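Long-range contacts in GCN5-related N-acetyltransferase (Sphaerobacter thermophilus, PDB 3TT2), which probably transfers acyl groups, most likely acetyl, as a member of the GCN5-related N-acetyltransferase superfamily: residues Y130-S135 against H308-H313; D152-A157 against V287-R292. All blocks are in the same frame, centred on the assembly; numbering follows the deposited sequence. Where two conformers were deposited one is given.

Interaction 1 of 2, residues Y130-S135 against H308-H313. With SO4 (sulfate ion), chain G.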
loop_
_atom_site.group_PDB
_atom_site.type_symbol
_atom_site.label_atom_id
_atom_site.label_comp_id
_atom_site.label_asym_id
_atom_site.label_seq_id
_atom_site.Cartn_x
_atom_site.Cartn_y
_atom_site.Cartn_z
ATOM N N TYR A 130 -4.146 0.491 -9.160
ATOM C CA TYR A 130 -4.353 1.701 -8.389
ATOM C C TYR A 130 -3.935 2.888 -9.232
ATOM O O TYR A 130 -2.755 3.072 -9.516
ATOM C CB TYR A 130 -3.538 1.676 -7.117
ATOM C CG TYR A 130 -3.817 0.513 -6.213
ATOM C CD1 TYR A 130 -4.640 0.656 -5.106
ATOM C CD2 TYR A 130 -3.235 -0.720 -6.441
ATOM C CE1 TYR A 130 -4.898 -0.406 -4.250
ATOM C CE2 TYR A 130 -3.484 -1.795 -5.586
ATOM C CZ TYR A 130 -4.320 -1.626 -4.493
ATOM O OH TYR A 130 -4.576 -2.677 -3.641
ATOM N N ILE A 131 -4.911 3.696 -9.620
ATOM C CA ILE A 131 -4.662 4.807 -10.513
ATOM C C ILE A 131 -4.638 6.132 -9.752
ATOM O O ILE A 131 -5.510 6.386 -8.929
ATOM C CB ILE A 131 -5.732 4.857 -11.623
ATOM C CG1 ILE A 131 -5.848 3.494 -12.304
ATOM C CG2 ILE A 131 -5.387 5.907 -12.662
ATOM C CD1 ILE A 131 -4.517 2.945 -12.753
ATOM N N ARG A 132 -3.632 6.966 -10.011
ATOM C CA ARG A 132 -3.664 8.338 -9.532
ATOM C C ARG A 132 -4.945 9.017 -9.997
ATOM O O ARG A 132 -5.265 8.990 -11.185
ATOM C CB ARG A 132 -2.463 9.119 -10.056
ATOM C CG ARG A 132 -1.173 8.855 -9.313
ATOM C CD ARG A 132 -1.289 9.245 -7.848
ATOM N NE ARG A 132 -1.981 10.511 -7.670
ATOM C CZ ARG A 132 -1.364 11.681 -7.663
ATOM N NH1 ARG A 132 -2.049 12.803 -7.496
ATOM N NH2 ARG A 132 -0.053 11.719 -7.823
ATOM N N ALA A 133 -5.671 9.630 -9.063
ATOM C CA ALA A 133 -6.923 10.312 -9.397
ATOM C C ALA A 133 -6.700 11.377 -10.462
ATOM O O ALA A 133 -7.588 11.658 -11.276
ATOM C CB ALA A 133 -7.561 10.930 -8.153
ATOM N N SER A 134 -5.495 11.939 -10.469
ATOM C CA SER A 134 -5.169 13.058 -11.345
ATOM C C SER A 134 -5.015 12.722 -12.837
ATOM O O SER A 134 -5.353 13.560 -13.681
ATOM C CB SER A 134 -3.924 13.794 -10.836
ATOM O OG SER A 134 -2.763 13.008 -11.023
ATOM N N SER A 135 -4.546 11.518 -13.180
ATOM C CA SER A 135 -4.224 11.270 -14.587
ATOM C C SER A 135 -5.375 10.657 -15.373
ATOM O O SER A 135 -5.693 9.473 -15.266
ATOM C CB SER A 135 -2.941 10.439 -14.748
ATOM O OG SER A 135 -2.938 9.276 -13.943
ATOM N N HIS A 308 -1.434 12.125 -1.869
ATOM C CA HIS A 308 -2.146 11.849 -3.119
ATOM C C HIS A 308 -3.327 10.899 -2.910
ATOM O O HIS A 308 -3.475 10.287 -1.857
ATOM C CB HIS A 308 -1.233 11.418 -4.284
ATOM C CG HIS A 308 -0.005 10.669 -3.873
ATOM N ND1 HIS A 308 1.264 11.150 -4.125
ATOM C CD2 HIS A 308 0.158 9.461 -3.290
ATOM C CE1 HIS A 308 2.154 10.288 -3.669
ATOM N NE2 HIS A 308 1.514 9.244 -3.176
ATOM N N ARG A 309 -4.191 10.838 -3.913
ATOM C CA ARG A 309 -5.409 10.050 -3.882
ATOM C C ARG A 309 -5.379 9.061 -5.034
ATOM O O ARG A 309 -5.158 9.441 -6.185
ATOM C CB ARG A 309 -6.605 10.978 -4.070
ATOM C CG ARG A 309 -7.938 10.268 -4.322
ATOM C CD ARG A 309 -9.009 11.299 -4.548
ATOM N NE ARG A 309 -10.222 10.783 -5.161
ATOM C CZ ARG A 309 -10.797 11.345 -6.217
ATOM N NH1 ARG A 309 -10.242 12.419 -6.772
ATOM N NH2 ARG A 309 -11.918 10.833 -6.721
ATOM N N TYR A 310 -5.604 7.792 -4.740
ATOM C CA TYR A 310 -5.692 6.825 -5.813
ATOM C C TYR A 310 -7.119 6.308 -5.900
ATOM O O TYR A 310 -7.831 6.258 -4.896
ATOM C CB TYR A 310 -4.733 5.653 -5.592
ATOM C CG TYR A 310 -3.265 5.986 -5.651
ATOM C CD1 TYR A 310 -2.516 5.747 -6.797
ATOM C CD2 TYR A 310 -2.617 6.509 -4.556
ATOM C CE1 TYR A 310 -1.158 6.032 -6.845
ATOM C CE2 TYR A 310 -1.273 6.806 -4.596
ATOM C CZ TYR A 310 -0.547 6.566 -5.738
ATOM O OH TYR A 310 0.798 6.864 -5.751
ATOM N N VAL A 311 -7.537 5.950 -7.107
ATOM C CA VAL A 311 -8.802 5.271 -7.300
ATOM C C VAL A 311 -8.493 3.839 -7.682
ATOM O O VAL A 311 -7.806 3.580 -8.672
ATOM C CB VAL A 311 -9.644 5.900 -8.408
ATOM C CG1 VAL A 311 -10.972 5.138 -8.561
ATOM C CG2 VAL A 311 -9.902 7.342 -8.098
ATOM N N LEU A 312 -8.998 2.903 -6.889
ATOM C CA LEU A 312 -8.757 1.511 -7.173
ATOM C C LEU A 312 -9.690 1.026 -8.288
ATOM O O LEU A 312 -10.918 1.065 -8.173
ATOM C CB LEU A 312 -8.920 0.689 -5.903
ATOM C CG LEU A 312 -8.921 -0.835 -6.006
ATOM C CD1 LEU A 312 -7.828 -1.321 -6.919
ATOM C CD2 LEU A 312 -8.714 -1.409 -4.633
ATOM N N HIS A 313 -9.083 0.558 -9.370
ATOM C CA HIS A 313 -9.833 0.006 -10.484
ATOM C C HIS A 313 -9.730 -1.513 -10.529
ATOM O O HIS A 313 -8.637 -2.069 -10.437
ATOM C CB HIS A 313 -9.385 0.645 -11.791
ATOM C CG HIS A 313 -9.971 2.004 -12.006
ATOM N ND1 HIS A 313 -9.502 3.126 -11.358
ATOM C CD2 HIS A 313 -11.013 2.415 -12.767
ATOM C CE1 HIS A 313 -10.217 4.173 -11.728
ATOM N NE2 HIS A 313 -11.146 3.768 -12.577
HETATM S S SO4 G . -4.517 13.858 -6.430
HETATM O O1 SO4 G . -5.641 13.906 -5.491
HETATM O O2 SO4 G . -3.376 14.594 -5.877
HETATM O O3 SO4 G . -4.126 12.470 -6.662
HETATM O O4 SO4 G . -4.925 14.453 -7.701
#

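Interaction 2 of 2, residues D152-A157 against V287-R292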
loop_
_atom_site.group_PDB
_atom_site.type_symbol
_atom_site.label_atom_id
_atom_site.label_comp_id
_atom_site.label_asym_id
_atom_site.label_seq_id
_atom_site.Cartn_x
_atom_site.Cartn_y
_atom_site.Cartn_z
ATOM N N ASP A 152 -11.749 4.677 -3.113
ATOM C CA ASP A 152 -10.685 5.671 -3.056
ATOM C C ASP A 152 -9.643 5.231 -2.036
ATOM O O ASP A 152 -9.988 4.724 -0.961
ATOM C CB ASP A 152 -11.231 7.029 -2.614
ATOM C CG ASP A 152 -11.958 7.761 -3.717
ATOM O OD1 ASP A 152 -11.970 7.277 -4.875
ATOM O OD2 ASP A 152 -12.509 8.842 -3.416
ATOM N N ILE A 153 -8.372 5.427 -2.365
ATOM C CA ILE A 153 -7.308 5.197 -1.406
ATOM C C ILE A 153 -6.574 6.513 -1.192
ATOM O O ILE A 153 -6.077 7.130 -2.149
ATOM C CB ILE A 153 -6.292 4.136 -1.863
ATOM C CG1 ILE A 153 -6.852 2.729 -1.703
ATOM C CG2 ILE A 153 -5.064 4.200 -0.997
ATOM C CD1 ILE A 153 -7.807 2.306 -2.770
ATOM N N TRP A 154 -6.511 6.954 0.058
ATOM C CA TRP A 154 -5.847 8.203 0.351
ATOM C C TRP A 154 -4.517 7.966 1.039
ATOM O O TRP A 154 -4.440 7.245 2.041
ATOM C CB TRP A 154 -6.718 9.056 1.248
ATOM C CG TRP A 154 -8.056 9.377 0.697
ATOM C CD1 TRP A 154 -9.176 8.621 0.794
ATOM C CD2 TRP A 154 -8.429 10.560 -0.016
ATOM N NE1 TRP A 154 -10.230 9.254 0.190
ATOM C CE2 TRP A 154 -9.802 10.447 -0.318
ATOM C CE3 TRP A 154 -7.736 11.702 -0.432
ATOM C CZ2 TRP A 154 -10.497 11.424 -1.016
ATOM C CZ3 TRP A 154 -8.430 12.675 -1.125
ATOM C CH2 TRP A 154 -9.798 12.531 -1.410
ATOM N N VAL A 155 -3.471 8.579 0.500
ATOM C CA VAL A 155 -2.183 8.592 1.174
ATOM C C VAL A 155 -2.026 9.873 1.991
ATOM O O VAL A 155 -1.918 10.965 1.430
ATOM C CB VAL A 155 -1.041 8.500 0.177
ATOM C CG1 VAL A 155 0.242 8.252 0.907
ATOM C CG2 VAL A 155 -1.316 7.368 -0.811
HETATM N N MSE A 156 -2.001 9.728 3.315
HETATM C CA MSE A 156 -1.863 10.862 4.226
HETATM C C MSE A 156 -0.393 11.029 4.545
HETATM O O MSE A 156 0.357 10.062 4.567
HETATM C CB MSE A 156 -2.674 10.648 5.505
HETATM C CG MSE A 156 -4.126 10.318 5.246
HETATM SE SE MSE A 156 -5.175 11.631 4.191
HETATM C CE MSE A 156 -5.226 13.149 5.437
ATOM N N ALA A 157 0.041 12.262 4.728
ATOM C CA ALA A 157 1.439 12.498 5.056
ATOM C C ALA A 157 1.531 13.527 6.168
ATOM O O ALA A 157 0.599 14.311 6.380
ATOM C CB ALA A 157 2.150 12.962 3.855
ATOM N N VAL A 287 -5.203 5.235 3.703
ATOM C CA VAL A 287 -6.553 4.890 4.144
ATOM C C VAL A 287 -7.571 4.719 3.014
ATOM O O VAL A 287 -7.644 5.537 2.112
ATOM C CB VAL A 287 -7.086 5.845 5.252
ATOM C CG1 VAL A 287 -7.523 7.166 4.682
ATOM C CG2 VAL A 287 -8.241 5.196 5.983
ATOM N N ASP A 288 -8.319 3.616 3.075
ATOM C CA ASP A 288 -9.448 3.334 2.190
ATOM C C ASP A 288 -10.674 4.148 2.553
ATOM O O ASP A 288 -10.996 4.328 3.726
ATOM C CB ASP A 288 -9.826 1.864 2.284
ATOM C CG ASP A 288 -8.703 0.970 1.885
ATOM O OD1 ASP A 288 -7.705 0.896 2.637
ATOM O OD2 ASP A 288 -8.811 0.353 0.810
ATOM N N ALA A 289 -11.363 4.630 1.531
ATOM C CA ALA A 289 -12.579 5.389 1.733
ATOM C C ALA A 289 -13.494 5.130 0.545
ATOM O O ALA A 289 -13.008 4.990 -0.572
ATOM C CB ALA A 289 -12.243 6.872 1.857
ATOM N N GLU A 290 -14.801 5.051 0.780
ATOM C CA GLU A 290 -15.767 4.862 -0.310
ATOM C C GLU A 290 -15.634 6.010 -1.316
ATOM O O GLU A 290 -15.358 7.136 -0.922
ATOM C CB GLU A 290 -17.194 4.813 0.251
ATOM C CG GLU A 290 -18.282 4.405 -0.738
ATOM C CD GLU A 290 -19.672 4.900 -0.320
ATOM O OE1 GLU A 290 -19.904 5.106 0.893
ATOM O OE2 GLU A 290 -20.529 5.103 -1.208
ATOM N N SER A 291 -15.831 5.734 -2.604
ATOM C CA SER A 291 -15.630 6.749 -3.646
ATOM C C SER A 291 -16.414 8.020 -3.318
ATOM O O SER A 291 -17.578 7.944 -2.970
ATOM C CB SER A 291 -16.050 6.190 -5.010
ATOM O OG SER A 291 -15.759 4.796 -5.105
ATOM N N ARG A 292 -15.747 9.169 -3.378
ATOM C CA ARG A 292 -16.330 10.488 -3.063
ATOM C C ARG A 292 -16.490 10.921 -1.570
ATOM O O ARG A 292 -16.795 12.082 -1.326
ATOM C CB ARG A 292 -17.628 10.758 -3.861
ATOM C CG ARG A 292 -17.487 11.713 -5.068
ATOM C CD ARG A 292 -17.212 10.989 -6.407
ATOM N NE ARG A 292 -15.874 11.289 -6.945
ATOM C CZ ARG A 292 -15.526 11.181 -8.231
ATOM N NH1 ARG A 292 -14.284 11.474 -8.618
ATOM N NH2 ARG A 292 -16.423 10.788 -9.131
HETATM O O HOH W 1 -12.973 9.060 -0.707
#

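Interaction 1 of 2, residues Y130-S135 against H308-H313
Arg132 lays its CD over one face of the Tyr310 ring, 3.7 Å from the ring centroid, a CH-pi contact. Bends at chi2 (-61°) and chi3 (-43°) fold the arginine back toward 308-313, although its CB points away. Arg132 NH2 forms a salt bridge with Asp39 OD2. A sulfate, probably from the crystallisation liquor, lies at the guanidinium edge, but its very short fit to Arg132 NH1 is doubtful. The backbone N of Arg309 donates to sulfate O3. Ala133 CB lies over one face of the Arg309 guanidinium, 3.4 Å from NH1. Leu312 CD1 covers a face of the Tyr130 ring, 4.2 Å from its centroid. The backbones pair: Ile131 N donates to Val311 O (3.0 Å) and Val311 N to Ile131 O (2.8 Å). Ala133 N donates to Arg309 O (2.9 Å). Val311 O accepts from His313 ND1 (3.2 Å) too, so two donors grip it from opposite faces of its plane. Ile131 CG1 meets His313 ND1 (3.8 Å), the two side chains crossing at about a right angle, and helix 136-144 covers both. The last strand, 305-316, lies between 125-132 and 148-159 of the first half, consistent with strand exchange between two GNAT-like halves.

Interaction 2 of 2, residues D152-A157 against V287-R292
An antiparallel strand pair joins Asp152, Ile153 and Trp154 to Ala289, Asp288 and Val287, at the junction of the two GNAT-like halves. Asp152 and Ala289 exchange two backbone bonds, with Asp152 N at 2.9 Å from Ala289 O. Trp154 and Val287 exchange another two; Trp154 N to Val287 O is 2.7 Å and nearly straight (178°). The non-hydrogen-bonded pair between them sets Ile153 beside Asp288, pointing the same way. In this way strand 148-159 of the first half pairs with strand 282-290 of the second. Asp152 CG lies anti to its carbonyl carbon (chi1 -77°), which sends the carboxylate toward Ser291 and Arg292. After the paired residues, Arg292 N donates to Asp152 OD2 (3.3 Å) from above the carboxylate plane. One water donates to Asp152 OD2 (2.8 Å) and to Glu290 O (3.1 Å). It accepts from Trp154 NE1 (2.9 Å), lying at the edge of the indole, in its plane. An alanine in place of Asp152 would probably leave Arg292 N without its acceptor, the water with one bond fewer and the segment around Arg292 less firmly held. On the same side as Asp152, Trp154 brings NE1 to 3.5 Å from Ala289 CB.

Interactions 1 and 2 lie side by side, their centres about 9 Å apart. Neighbouring strands 305-316 and 148-159 join them directly. Tyr310 N is 2.7 Å from Ile153 O, and His308 O is 2.9 Å from Val155 N, both probable hydrogen bonds. Arg309 CD packs 3.5 Å from Trp154 CH2. A weak, long ion pair runs from Arg309 NE to Asp152 OD2. Both segments of interaction 2 fall between those of interaction 1 in sequence. Glycerol, probably from the crystallisation liquor, lies about 4 Å from the Tyr130 side chain; glycerol also lies about 3 Å from that of Ile153, nearest atoms in both cases. Such molecules often mark pockets, but none is established here.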